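Local coordinates for PlaB phospholipase (Legionella pneumophila, PDB 6ZTI), which hydrolyses phospholipids as a virulence-associated alpha/beta hydrolase whose activity is controlled by NAD(H)-mediated tetramerization, at residues C96-T101 against L126-P131; V67-I72 against G103-K108; S179-D184 against T251-M256. One frame throughout, in Å; residues are numbered along the deposited sequence.

Contact 1: residues C96-T101 against L126-P131; sequences CITHST and LIMLAP
Thr98 and Met128 sit side by side on neighbouring parallel strands of the central alpha/beta-hydrolase sheet, just before strand 93-99 turns sharply at Ser100. The two strands belong to one beta-alpha-beta unit with helix 102-114. The sharp turn has the form of a nucleophile elbow: Ser100 adopts phi 55° and psi -121°, and its OG makes a weak hydrogen bond to His266, consistent with Ser100 being the nucleophile of the family. Four backbone hydrogen bonds join the segments; the first is Ile127 N to Cys96 O and the last Ser100 N to Leu129 O. In the third, Leu129 N approaches Thr98 O at 2.8 Å from well above the carbonyl plane.

The Thr98 side chain points the same way as that of Met128, on the sheet face that packs on helix 102-114. Its CB lies 4.2 Å from Ile127 O. From there CG2 reaches back to Leu126 CD1, 3.9 Å away, and both residues also touch Val106 of the helix. The other branch, OG1, stands between the backbone N and the carbonyl carbon (chi1 76°), which turns it toward the neighbouring strand, 3.3 Å from Met128 CA and close to Met128 CG. On the other face of the sheet, the side chains of Ile97 and Leu129 cross at a slant, with Ile97 CG2 4.0 Å from Leu129 CD1, while Ile127 packs on Ile291 and Leu295 of helix 286-296.

A water sits between the strand ends. It hydrogen-bonds with Thr98 OG1 at 2.8 Å and gives a proton to Leu129 O at 2.9 Å; a weak third bond runs from this water to Ser100 O.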
ATOM      1  N   CYS B  96      22.280  36.595   0.348  1.00  9.97           N
ATOM      2  CA  CYS B  96      21.963  35.370   1.068  1.00 16.50           C
ATOM      3  C   CYS B  96      23.131  34.413   0.932  1.00 16.29           C
ATOM      4  O   CYS B  96      23.596  34.154  -0.179  1.00 15.05           O
ATOM      5  CB  CYS B  96      20.698  34.689   0.539  1.00 18.45           C
ATOM      6  SG  CYS B  96      19.186  35.417   1.143  1.00 25.50           S
ATOM      7  N   ILE B  97      23.613  33.918   2.060  1.00 12.36           N
ATOM      8  CA  ILE B  97      24.570  32.829   2.094  1.00  9.23           C
ATOM      9  C   ILE B  97      23.807  31.625   2.621  1.00  9.15           C
ATOM     10  O   ILE B  97      23.363  31.618   3.775  1.00 14.18           O
ATOM     11  CB  ILE B  97      25.785  33.164   2.966  1.00 12.76           C
ATOM     12  CG1 ILE B  97      26.513  34.402   2.417  1.00 13.54           C
ATOM     13  CG2 ILE B  97      26.709  31.981   3.042  1.00 15.06           C
ATOM     14  CD1 ILE B  97      27.507  35.012   3.398  1.00 15.38           C
ATOM     15  N   THR B  98      23.622  30.621   1.776  1.00 11.58           N
ATOM     16  CA  THR B  98      22.787  29.476   2.094  1.00 10.82           C
ATOM     17  C   THR B  98      23.626  28.207   2.158  1.00  9.80           C
ATOM     18  O   THR B  98      24.711  28.125   1.584  1.00 14.57           O
ATOM     19  CB  THR B  98      21.678  29.307   1.042  1.00 10.73           C
ATOM     20  OG1 THR B  98      22.243  28.755  -0.150  1.00 13.69           O
ATOM     21  CG2 THR B  98      21.016  30.659   0.696  1.00 12.82           C
ATOM     22  N   HIS B  99      23.100  27.211   2.867  1.00  8.30           N
ATOM     23  CA  HIS B  99      23.709  25.896   2.955  1.00  8.09           C
ATOM     24  C   HIS B  99      22.621  24.861   2.724  1.00 10.63           C
ATOM     25  O   HIS B  99      21.494  25.006   3.212  1.00  9.50           O
ATOM     26  CB  HIS B  99      24.401  25.677   4.319  1.00  9.81           C
ATOM     27  CG  HIS B  99      25.060  24.337   4.466  1.00  9.45           C
ATOM     28  ND1 HIS B  99      24.727  23.454   5.469  1.00  9.09           N
ATOM     29  CD2 HIS B  99      26.033  23.732   3.742  1.00 13.16           C
ATOM     30  CE1 HIS B  99      25.461  22.360   5.354  1.00 12.12           C
ATOM     31  NE2 HIS B  99      26.265  22.503   4.315  1.00 11.00           N
ATOM     32  N   SER B 100      22.954  23.845   1.934  1.00 10.56           N
ATOM     33  CA  SER B 100      22.087  22.694   1.716  1.00  9.24           C
ATOM     34  C   SER B 100      20.718  23.159   1.224  1.00 10.32           C
ATOM     35  O   SER B 100      20.635  23.809   0.174  1.00 11.47           O
ATOM     36  CB  SER B 100      22.072  21.877   3.015  1.00 11.79           C
ATOM     37  OG  SER B 100      21.300  20.706   2.884  1.00 25.93           O
ATOM     38  N   THR B 101      19.638  22.837   1.932  1.00 13.36           N
ATOM     39  CA  THR B 101      18.300  23.152   1.442  1.00 11.64           C
ATOM     40  C   THR B 101      18.047  24.647   1.347  1.00 11.79           C
ATOM     41  O   THR B 101      17.143  25.065   0.616  1.00  7.93           O
ATOM     42  CB  THR B 101      17.244  22.515   2.357  1.00 15.46           C
ATOM     43  OG1 THR B 101      17.671  21.208   2.742  1.00 24.40           O
ATOM     44  CG2 THR B 101      15.908  22.400   1.634  1.00 24.89           C
ATOM     45  N   LEU B 126      23.426  35.778  -4.292  1.00 13.92           N
ATOM     46  CA  LEU B 126      22.980  34.471  -3.815  1.00 16.16           C
ATOM     47  C   LEU B 126      24.189  33.551  -3.851  1.00 12.89           C
ATOM     48  O   LEU B 126      24.680  33.202  -4.930  1.00  8.86           O
ATOM     49  CB  LEU B 126      21.831  33.924  -4.656  1.00 10.21           C
ATOM     50  CG  LEU B 126      21.383  32.500  -4.305  1.00 13.68           C
ATOM     51  CD1 LEU B 126      21.079  32.380  -2.816  1.00 14.34           C
ATOM     52  CD2 LEU B 126      20.174  32.091  -5.127  1.00 16.27           C
ATOM     53  N   ILE B 127      24.682  33.191  -2.670  1.00 10.53           N
ATOM     54  CA  ILE B 127      25.851  32.341  -2.511  1.00  7.97           C
ATOM     55  C   ILE B 127      25.360  31.045  -1.885  1.00 10.78           C
ATOM     56  O   ILE B 127      25.066  30.997  -0.689  1.00 10.96           O
ATOM     57  CB  ILE B 127      26.932  33.010  -1.654  1.00 12.60           C
ATOM     58  CG1 ILE B 127      27.301  34.372  -2.247  1.00 13.53           C
ATOM     59  CG2 ILE B 127      28.161  32.098  -1.554  1.00 12.35           C
ATOM     60  CD1 ILE B 127      28.212  35.214  -1.364  1.00 15.40           C
ATOM     61  N   MET B 128      25.259  29.997  -2.699  1.00  8.16           N
ATOM     62  CA  MET B 128      24.745  28.700  -2.278  1.00 10.38           C
ATOM     63  C   MET B 128      25.906  27.767  -1.980  1.00  7.83           C
ATOM     64  O   MET B 128      26.736  27.519  -2.857  1.00 10.34           O
ATOM     65  CB  MET B 128      23.863  28.098  -3.373  1.00  8.60           C
ATOM     66  CG  MET B 128      22.509  28.776  -3.518  1.00  8.73           C
ATOM     67  SD  MET B 128      21.678  28.214  -5.008  1.00 10.30           S
ATOM     68  CE  MET B 128      22.540  29.197  -6.232  1.00  7.56           C
ATOM     69  N   LEU B 129      25.955  27.247  -0.751  1.00  8.61           N
ATOM     70  CA  LEU B 129      26.969  26.294  -0.323  1.00  6.50           C
ATOM     71  C   LEU B 129      26.368  24.892  -0.315  1.00  7.71           C
ATOM     72  O   LEU B 129      25.379  24.633   0.386  1.00  7.92           O
ATOM     73  CB  LEU B 129      27.507  26.650   1.065  1.00  7.77           C
ATOM     74  CG  LEU B 129      27.938  28.101   1.305  1.00  9.18           C
ATOM     75  CD1 LEU B 129      28.367  28.359   2.758  1.00 17.36           C
ATOM     76  CD2 LEU B 129      29.072  28.487   0.363  1.00 19.59           C
ATOM     77  N   ALA B 130      26.968  23.991  -1.096  1.00  8.32           N
ATOM     78  CA  ALA B 130      26.511  22.612  -1.262  1.00  7.62           C
ATOM     79  C   ALA B 130      24.990  22.529  -1.338  1.00  7.78           C
ATOM     80  O   ALA B 130      24.381  21.734  -0.610  1.00  6.74           O
ATOM     81  CB  ALA B 130      27.022  21.737  -0.119  1.00  5.66           C
ATOM     82  N   PRO B 131      24.353  23.309  -2.211  1.00 11.63           N
ATOM     83  CA  PRO B 131      22.888  23.276  -2.312  1.00  9.28           C
ATOM     84  C   PRO B 131      22.391  22.008  -2.972  1.00  5.30           C
ATOM     85  O   PRO B 131      22.983  21.528  -3.942  1.00  9.39           O
ATOM     86  CB  PRO B 131      22.576  24.485  -3.193  1.00  8.74           C
ATOM     87  CG  PRO B 131      23.754  24.518  -4.114  1.00  9.67           C
ATOM     88  CD  PRO B 131      24.942  24.164  -3.256  1.00  9.36           C
TER
HETATM   89  O   HOH W   1      23.016  26.102  -0.371  1.00 13.01           O

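Contact 2: residues V67-I72 against G103-K108; sequences VTVDDI and GPIVRK
Val69 and Ile72, in the first turn of helix 69-89, pack against Ile105 and Lys108 of helix 102-114, a helix-helix contact of the alpha/beta-hydrolase domain that lies against the second subunit of the tetramer. Ahead of the helix, Thr68 is the N-cap and forms a capping box with Asp71: its OG1 accepts from Asp71 N at 2.9 Å. In return Thr68 N donates to Asp71 OD2 at 3.0 Å, meeting the carboxylate from 53° above its plane.

Val69 opens the apolar seam, its CG1 4.2 Å from Ile105 CG1 and close also to the CG of Lys108. Asp70 turns its CB away from helix 102-114, but its OD1 lies 4.1 Å from Lys108 CE, the two side chains passing at a slant where the lysine chain bends at chi2 (65°). The two charges do not touch, Asp70 OD1 standing 4.6 Å from Lys108 NZ. One water links them, donating to Asp70 OD1 at 2.9 Å and accepting from Lys108 NZ at 2.8 Å. The stronger partner of Asp70 is Arg351 of the second subunit, in a salt bridge, and Asp71 forms another with Arg461 of the same subunit. Last comes Ile72, which like Ile105 also touches Tyr60 of strand 55-60. It points at the other helix: Ile72 CG2 meets Ile105 CG2 at 3.8 Å, with Ile105 CD1 also near Ile72 CG2.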
ATOM      1  N   VAL B  67       5.215  21.193   7.281  1.00 14.75           N
ATOM      2  CA  VAL B  67       5.778  22.380   6.646  1.00 13.68           C
ATOM      3  C   VAL B  67       6.370  21.998   5.298  1.00 24.94           C
ATOM      4  O   VAL B  67       7.087  20.996   5.183  1.00 23.93           O
ATOM      5  CB  VAL B  67       6.829  23.033   7.560  1.00 22.89           C
ATOM      6  CG1 VAL B  67       7.517  24.197   6.860  1.00 19.20           C
ATOM      7  CG2 VAL B  67       6.169  23.484   8.863  1.00 24.82           C
ATOM      8  N   THR B  68       6.055  22.787   4.274  1.00 24.82           N
ATOM      9  CA  THR B  68       6.524  22.559   2.918  1.00 20.12           C
ATOM     10  C   THR B  68       7.558  23.611   2.517  1.00 17.01           C
ATOM     11  O   THR B  68       7.699  24.664   3.151  1.00 18.16           O
ATOM     12  CB  THR B  68       5.355  22.583   1.923  1.00 19.16           C
ATOM     13  OG1 THR B  68       4.881  23.929   1.779  1.00 21.68           O
ATOM     14  CG2 THR B  68       4.199  21.682   2.393  1.00 23.42           C
ATOM     15  N   VAL B  69       8.281  23.314   1.431  1.00 16.52           N
ATOM     16  CA  VAL B  69       9.228  24.280   0.879  1.00 15.43           C
ATOM     17  C   VAL B  69       8.494  25.551   0.469  1.00 13.18           C
ATOM     18  O   VAL B  69       8.986  26.667   0.674  1.00 15.89           O
ATOM     19  CB  VAL B  69      10.005  23.647  -0.294  1.00 11.19           C
ATOM     20  CG1 VAL B  69      10.876  24.670  -1.013  1.00 11.25           C
ATOM     21  CG2 VAL B  69      10.868  22.512   0.212  1.00 17.13           C
ATOM     22  N   ASP B  70       7.294  25.403  -0.091  1.00 14.81           N
ATOM     23  CA  ASP B  70       6.446  26.554  -0.376  1.00 13.68           C
ATOM     24  C   ASP B  70       6.182  27.383   0.881  1.00 16.41           C
ATOM     25  O   ASP B  70       6.300  28.614   0.859  1.00 13.45           O
ATOM     26  CB  ASP B  70       5.129  26.070  -0.971  1.00 20.83           C
ATOM     27  CG  ASP B  70       4.142  27.199  -1.192  1.00 21.62           C
ATOM     28  OD1 ASP B  70       4.417  28.058  -2.057  1.00 20.20           O
ATOM     29  OD2 ASP B  70       3.092  27.210  -0.512  1.00 25.26           O
ATOM     30  N   ASP B  71       5.780  26.721   1.974  1.00 11.39           N
ATOM     31  CA  ASP B  71       5.570  27.385   3.260  1.00 16.38           C
ATOM     32  C   ASP B  71       6.804  28.165   3.703  1.00 13.69           C
ATOM     33  O   ASP B  71       6.701  29.311   4.158  1.00 13.25           O
ATOM     34  CB  ASP B  71       5.233  26.360   4.352  1.00 21.07           C
ATOM     35  CG  ASP B  71       3.903  25.635   4.145  1.00 28.97           C
ATOM     36  OD1 ASP B  71       3.053  26.047   3.317  1.00 22.76           O
ATOM     37  OD2 ASP B  71       3.722  24.620   4.860  1.00 19.30           O
ATOM     38  N   ILE B  72       7.982  27.538   3.613  1.00 12.43           N
ATOM     39  CA  ILE B  72       9.185  28.161   4.145  1.00  9.96           C
ATOM     40  C   ILE B  72       9.574  29.372   3.310  1.00  9.60           C
ATOM     41  O   ILE B  72      10.038  30.381   3.844  1.00  9.65           O
ATOM     42  CB  ILE B  72      10.332  27.136   4.214  1.00  9.46           C
ATOM     43  CG1 ILE B  72       9.995  26.026   5.215  1.00 15.57           C
ATOM     44  CG2 ILE B  72      11.637  27.808   4.605  1.00 13.08           C
ATOM     45  CD1 ILE B  72      10.847  24.779   5.044  1.00 17.79           C
ATOM     46  N   GLY B 103      19.491  26.835  -0.246  1.00 10.55           N
ATOM     47  CA  GLY B 103      19.619  27.260  -1.623  1.00 11.54           C
ATOM     48  C   GLY B 103      18.301  27.127  -2.359  1.00 10.16           C
ATOM     49  O   GLY B 103      17.701  28.114  -2.784  1.00  8.25           O
ATOM     50  N   PRO B 104      17.828  25.890  -2.519  1.00  8.84           N
ATOM     51  CA  PRO B 104      16.502  25.669  -3.106  1.00 14.62           C
ATOM     52  C   PRO B 104      15.412  26.547  -2.526  1.00 13.27           C
ATOM     53  O   PRO B 104      14.488  26.936  -3.252  1.00 10.18           O
ATOM     54  CB  PRO B 104      16.245  24.189  -2.799  1.00 20.59           C
ATOM     55  CG  PRO B 104      17.583  23.570  -2.816  1.00 12.15           C
ATOM     56  CD  PRO B 104      18.538  24.623  -2.271  1.00 11.04           C
ATOM     57  N   ILE B 105      15.491  26.872  -1.241  1.00 11.88           N
ATOM     58  CA  ILE B 105      14.416  27.618  -0.584  1.00 11.74           C
ATOM     59  C   ILE B 105      14.423  29.070  -1.045  1.00 10.03           C
ATOM     60  O   ILE B 105      13.381  29.631  -1.410  1.00  9.30           O
ATOM     61  CB  ILE B 105      14.551  27.504   0.946  1.00 10.43           C
ATOM     62  CG1 ILE B 105      13.980  26.171   1.418  1.00  9.44           C
ATOM     63  CG2 ILE B 105      13.839  28.648   1.664  1.00 17.33           C
ATOM     64  CD1 ILE B 105      14.475  25.718   2.791  1.00 20.11           C
ATOM     65  N   VAL B 106      15.602  29.696  -1.056  1.00  8.37           N
ATOM     66  CA  VAL B 106      15.701  31.063  -1.550  1.00 13.89           C
ATOM     67  C   VAL B 106      15.356  31.130  -3.034  1.00 11.55           C
ATOM     68  O   VAL B 106      14.787  32.128  -3.494  1.00 12.36           O
ATOM     69  CB  VAL B 106      17.101  31.629  -1.257  1.00 13.27           C
ATOM     70  CG1 VAL B 106      17.293  32.988  -1.928  1.00 18.45           C
ATOM     71  CG2 VAL B 106      17.295  31.752   0.252  1.00 11.83           C
ATOM     72  N   ARG B 107      15.669  30.078  -3.800  1.00 11.43           N
ATOM     73  CA  ARG B 107      15.309  30.072  -5.214  1.00  7.78           C
ATOM     74  C   ARG B 107      13.801  29.955  -5.412  1.00  8.01           C
ATOM     75  O   ARG B 107      13.262  30.503  -6.373  1.00 15.13           O
ATOM     76  CB  ARG B 107      16.017  28.938  -5.945  1.00  8.12           C
ATOM     77  CG  ARG B 107      17.548  29.112  -6.060  1.00  7.83           C
ATOM     78  CD  ARG B 107      18.095  28.288  -7.179  1.00 14.59           C
ATOM     79  NE  ARG B 107      17.897  26.855  -6.986  1.00 13.67           N
ATOM     80  CZ  ARG B 107      17.173  26.060  -7.771  1.00  8.31           C
ATOM     81  NH1 ARG B 107      16.519  26.524  -8.836  1.00 12.94           N
ATOM     82  NH2 ARG B 107      17.103  24.769  -7.475  1.00  9.52           N
ATOM     83  N   LYS B 108      13.117  29.205  -4.545  1.00  7.94           N
ATOM     84  CA  LYS B 108      11.661  29.154  -4.577  1.00  8.32           C
ATOM     85  C   LYS B 108      11.056  30.497  -4.181  1.00  9.13           C
ATOM     86  O   LYS B 108      10.061  30.940  -4.770  1.00  9.07           O
ATOM     87  CB  LYS B 108      11.179  28.044  -3.642  1.00  8.59           C
ATOM     88  CG  LYS B 108       9.681  27.912  -3.535  1.00  8.87           C
ATOM     89  CD  LYS B 108       9.016  27.495  -4.831  1.00  9.29           C
ATOM     90  CE  LYS B 108       7.506  27.299  -4.626  1.00 13.42           C
ATOM     91  NZ  LYS B 108       6.791  27.064  -5.883  1.00 21.88           N
TER
HETATM   92  O   HOH W   2       4.242  26.821  -4.703  1.00 20.22           O

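Contact 3: residues S179-D184 against T251-M256; sequences SWLDYD and TRTQPM
Leu181 and Thr253 bring the type I beta turn Trp180-Tyr183, at the C-terminal end of helix 171-180, against the end of strand 245-252, which belongs to the mixed sheet rather than to the parallel sheet of the hydrolase fold. No direct hydrogen bond crosses between the two segments.

The tight part is mostly apolar. Leu181 CD2 comes within 3.7 Å of Thr253 CG2, the two side chains crossing at about a right angle, and its CD1 reaches Thr251 OG1. Thr253 takes up this position with OG1 hydrogen-bonded to Met228 O, which leaves its methyl for the leucine. Deeper in, Met256 has its chain bent at chi3 (-63°), and this sets CE against Trp180 CZ3 at 4.1 Å. The indole is held in turn by Tyr183, whose CE2 lies over one of its faces, and by a cation-pi interaction with Arg107.

The other side is open and wet. Gln254 lays its CG 3.3 Å from Tyr183 O, but its amide only passes the carboxylate of Asp184, with planes 37° apart and Asp184 OD2 3.7 Å from Gln254 NE2. Waters bridge the segments here: Gln254 N donates at 3.0 Å to one that lies near both Trp180 O and Tyr183 O. Another water donates to Asp184 OD1 at 2.7 Å and takes only a weak bond from Gln254 NE2.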
ATOM      1  N   SER B 179      11.366  26.118 -14.264  1.00 14.66           N
ATOM      2  CA  SER B 179      11.175  27.563 -14.201  1.00 15.91           C
ATOM      3  C   SER B 179      12.507  28.293 -14.332  1.00 16.09           C
ATOM      4  O   SER B 179      12.615  29.281 -15.067  1.00 15.66           O
ATOM      5  CB  SER B 179      10.487  27.949 -12.890  1.00 13.35           C
ATOM      6  OG  SER B 179      10.099  29.315 -12.894  1.00 15.04           O
ATOM      7  N   TRP B 180      13.543  27.807 -13.641  1.00 13.59           N
ATOM      8  CA  TRP B 180      14.795  28.550 -13.579  1.00 10.50           C
ATOM      9  C   TRP B 180      15.541  28.534 -14.898  1.00 13.68           C
ATOM     10  O   TRP B 180      16.483  29.318 -15.063  1.00 12.12           O
ATOM     11  CB  TRP B 180      15.673  28.019 -12.441  1.00 10.30           C
ATOM     12  CG  TRP B 180      15.501  28.840 -11.200  1.00  9.50           C
ATOM     13  CD1 TRP B 180      14.421  28.845 -10.368  1.00 10.45           C
ATOM     14  CD2 TRP B 180      16.423  29.807 -10.666  1.00 11.24           C
ATOM     15  NE1 TRP B 180      14.615  29.741  -9.349  1.00 12.12           N
ATOM     16  CE2 TRP B 180      15.831  30.353  -9.514  1.00 11.25           C
ATOM     17  CE3 TRP B 180      17.686  30.263 -11.056  1.00 12.26           C
ATOM     18  CZ2 TRP B 180      16.461  31.324  -8.738  1.00 12.95           C
ATOM     19  CZ3 TRP B 180      18.317  31.231 -10.278  1.00 10.93           C
ATOM     20  CH2 TRP B 180      17.705  31.750  -9.139  1.00 11.49           C
ATOM     21  N   LEU B 181      15.131  27.687 -15.849  1.00 16.05           N
ATOM     22  CA  LEU B 181      15.697  27.761 -17.191  1.00 17.33           C
ATOM     23  C   LEU B 181      15.543  29.151 -17.799  1.00 20.03           C
ATOM     24  O   LEU B 181      16.390  29.575 -18.593  1.00 25.54           O
ATOM     25  CB  LEU B 181      15.046  26.713 -18.097  1.00 12.26           C
ATOM     26  CG  LEU B 181      15.459  25.287 -17.741  1.00 16.81           C
ATOM     27  CD1 LEU B 181      14.504  24.285 -18.313  1.00 15.30           C
ATOM     28  CD2 LEU B 181      16.879  24.995 -18.239  1.00 18.05           C
ATOM     29  N   ASP B 182      14.489  29.878 -17.439  1.00 18.44           N
ATOM     30  CA  ASP B 182      14.202  31.183 -18.026  1.00 24.73           C
ATOM     31  C   ASP B 182      14.862  32.347 -17.288  1.00 22.24           C
ATOM     32  O   ASP B 182      14.723  33.494 -17.723  1.00 25.92           O
ATOM     33  CB  ASP B 182      12.685  31.413 -18.066  1.00 31.86           C
ATOM     34  CG  ASP B 182      11.955  30.319 -18.809  1.00 45.35           C
ATOM     35  OD1 ASP B 182      12.400  29.959 -19.920  1.00 57.50           O
ATOM     36  OD2 ASP B 182      10.945  29.809 -18.276  1.00 65.56           O
ATOM     37  N   TYR B 183      15.562  32.094 -16.190  1.00 17.71           N
ATOM     38  CA  TYR B 183      16.150  33.175 -15.409  1.00 15.68           C
ATOM     39  C   TYR B 183      17.420  33.709 -16.070  1.00 15.89           C
ATOM     40  O   TYR B 183      18.194  32.959 -16.679  1.00 17.15           O
ATOM     41  CB  TYR B 183      16.505  32.690 -14.007  1.00 16.24           C
ATOM     42  CG  TYR B 183      15.360  32.598 -13.012  1.00 12.81           C
ATOM     43  CD1 TYR B 183      14.188  31.918 -13.311  1.00 13.83           C
ATOM     44  CD2 TYR B 183      15.478  33.178 -11.748  1.00  9.77           C
ATOM     45  CE1 TYR B 183      13.156  31.820 -12.375  1.00 11.60           C
ATOM     46  CE2 TYR B 183      14.467  33.081 -10.816  1.00 15.37           C
ATOM     47  CZ  TYR B 183      13.315  32.408 -11.135  1.00 14.41           C
ATOM     48  OH  TYR B 183      12.335  32.337 -10.196  1.00 16.52           O
ATOM     49  N   ASP B 184      17.643  35.020 -15.927  1.00 11.76           N
ATOM     50  CA  ASP B 184      18.943  35.645 -16.211  1.00 13.82           C
ATOM     51  C   ASP B 184      19.243  36.556 -15.028  1.00 10.46           C
ATOM     52  O   ASP B 184      18.967  37.758 -15.060  1.00 15.14           O
ATOM     53  CB  ASP B 184      18.974  36.404 -17.521  1.00 12.74           C
ATOM     54  CG  ASP B 184      20.406  36.639 -18.020  1.00  9.98           C
ATOM     55  OD1 ASP B 184      21.347  36.596 -17.199  1.00 15.44           O
ATOM     56  OD2 ASP B 184      20.608  36.863 -19.231  1.00 20.09           O
ATOM     57  N   THR B 251      17.396  23.096 -24.037  1.00 12.65           N
ATOM     58  CA  THR B 251      17.478  24.433 -23.475  1.00 16.60           C
ATOM     59  C   THR B 251      18.391  24.366 -22.264  1.00 14.86           C
ATOM     60  O   THR B 251      18.446  23.355 -21.556  1.00 14.79           O
ATOM     61  CB  THR B 251      16.102  24.995 -23.089  1.00 15.76           C
ATOM     62  OG1 THR B 251      15.494  24.155 -22.111  1.00 30.25           O
ATOM     63  CG2 THR B 251      15.187  25.072 -24.305  1.00 22.35           C
ATOM     64  N   ARG B 252      19.134  25.437 -22.050  1.00 17.33           N
ATOM     65  CA  ARG B 252      20.142  25.472 -21.008  1.00  8.15           C
ATOM     66  C   ARG B 252      19.979  26.733 -20.172  1.00 13.66           C
ATOM     67  O   ARG B 252      19.570  27.784 -20.673  1.00 17.58           O
ATOM     68  CB  ARG B 252      21.540  25.401 -21.640  1.00 15.40           C
ATOM     69  CG  ARG B 252      22.600  24.999 -20.701  1.00 17.39           C
ATOM     70  CD  ARG B 252      23.915  24.796 -21.402  1.00 15.58           C
ATOM     71  NE  ARG B 252      24.999  24.861 -20.436  1.00 17.26           N
ATOM     72  CZ  ARG B 252      25.410  23.845 -19.688  1.00 11.78           C
ATOM     73  NH1 ARG B 252      24.851  22.649 -19.796  1.00 22.35           N
ATOM     74  NH2 ARG B 252      26.404  24.032 -18.834  1.00 22.80           N
ATOM     75  N   THR B 253      20.299  26.617 -18.886  1.00 11.50           N
ATOM     76  CA  THR B 253      20.308  27.776 -18.014  1.00 13.06           C
ATOM     77  C   THR B 253      21.414  28.735 -18.441  1.00  9.84           C
ATOM     78  O   THR B 253      22.360  28.356 -19.132  1.00 10.09           O
ATOM     79  CB  THR B 253      20.547  27.361 -16.565  1.00 11.32           C
ATOM     80  OG1 THR B 253      21.755  26.592 -16.493  1.00 10.15           O
ATOM     81  CG2 THR B 253      19.414  26.531 -16.039  1.00  8.01           C
ATOM     82  N   GLN B 254      21.296  29.984 -18.004  1.00 15.41           N
ATOM     83  CA  GLN B 254      22.370  30.935 -18.196  1.00 12.00           C
ATOM     84  C   GLN B 254      23.563  30.521 -17.344  1.00 13.90           C
ATOM     85  O   GLN B 254      23.401  29.835 -16.336  1.00  8.14           O
ATOM     86  CB  GLN B 254      21.908  32.338 -17.821  1.00 15.14           C
ATOM     87  CG  GLN B 254      20.828  32.876 -18.738  1.00 20.41           C
ATOM     88  CD  GLN B 254      21.317  33.031 -20.161  1.00 31.21           C
ATOM     89  OE1 GLN B 254      20.776  32.427 -21.093  1.00 30.03           O
ATOM     90  NE2 GLN B 254      22.351  33.838 -20.334  1.00 23.88           N
ATOM     91  N   PRO B 255      24.771  30.912 -17.735  1.00 10.04           N
ATOM     92  CA  PRO B 255      25.949  30.549 -16.943  1.00 10.42           C
ATOM     93  C   PRO B 255      25.836  31.051 -15.512  1.00 13.48           C
ATOM     94  O   PRO B 255      25.456  32.198 -15.261  1.00 14.74           O
ATOM     95  CB  PRO B 255      27.102  31.243 -17.682  1.00 15.66           C
ATOM     96  CG  PRO B 255      26.598  31.487 -19.065  1.00 16.81           C
ATOM     97  CD  PRO B 255      25.127  31.729 -18.912  1.00 15.64           C
ATOM     98  N   MET B 256      26.202  30.190 -14.570  1.00  7.71           N
ATOM     99  CA  MET B 256      26.319  30.577 -13.173  1.00 11.99           C
ATOM    100  C   MET B 256      27.673  30.141 -12.633  1.00 13.64           C
ATOM    101  O   MET B 256      28.142  29.034 -12.923  1.00 11.82           O
ATOM    102  CB  MET B 256      25.198  29.955 -12.322  1.00  8.44           C
ATOM    103  CG  MET B 256      25.173  30.466 -10.877  1.00  9.64           C
ATOM    104  SD  MET B 256      23.786  29.889  -9.844  1.00 14.90           S
ATOM    105  CE  MET B 256      22.392  30.597 -10.731  1.00  7.69           C
TER
HETATM  106  O   HOH W   3      18.841  30.473 -16.369  1.00 11.04           O
HETATM  107  O   HOH W   4      18.471  30.183 -20.528  1.00 25.69           O
HETATM  108  O   HOH W   5      23.825  35.864 -17.969  1.00 16.75           O

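Overall arrangement
Contact 1 is fully buried, and in it backbone hydrogen bonds pair two strands of the parallel sheet; the centre of contact 2 lies about 12 Å from its centre, among the helices that cover the sheet. Helix 102-114 belongs to contact 2 and packs on the strands of contact 1. Contact 2 is mainly apolar inside and charged where it meets the second subunit. Contact 3, about 18 Å from contact 1 between centres, is partly open, and water does much of the polar bridging. Met128 CE against Met256 SD, 3.9 Å apart, ties it to the core.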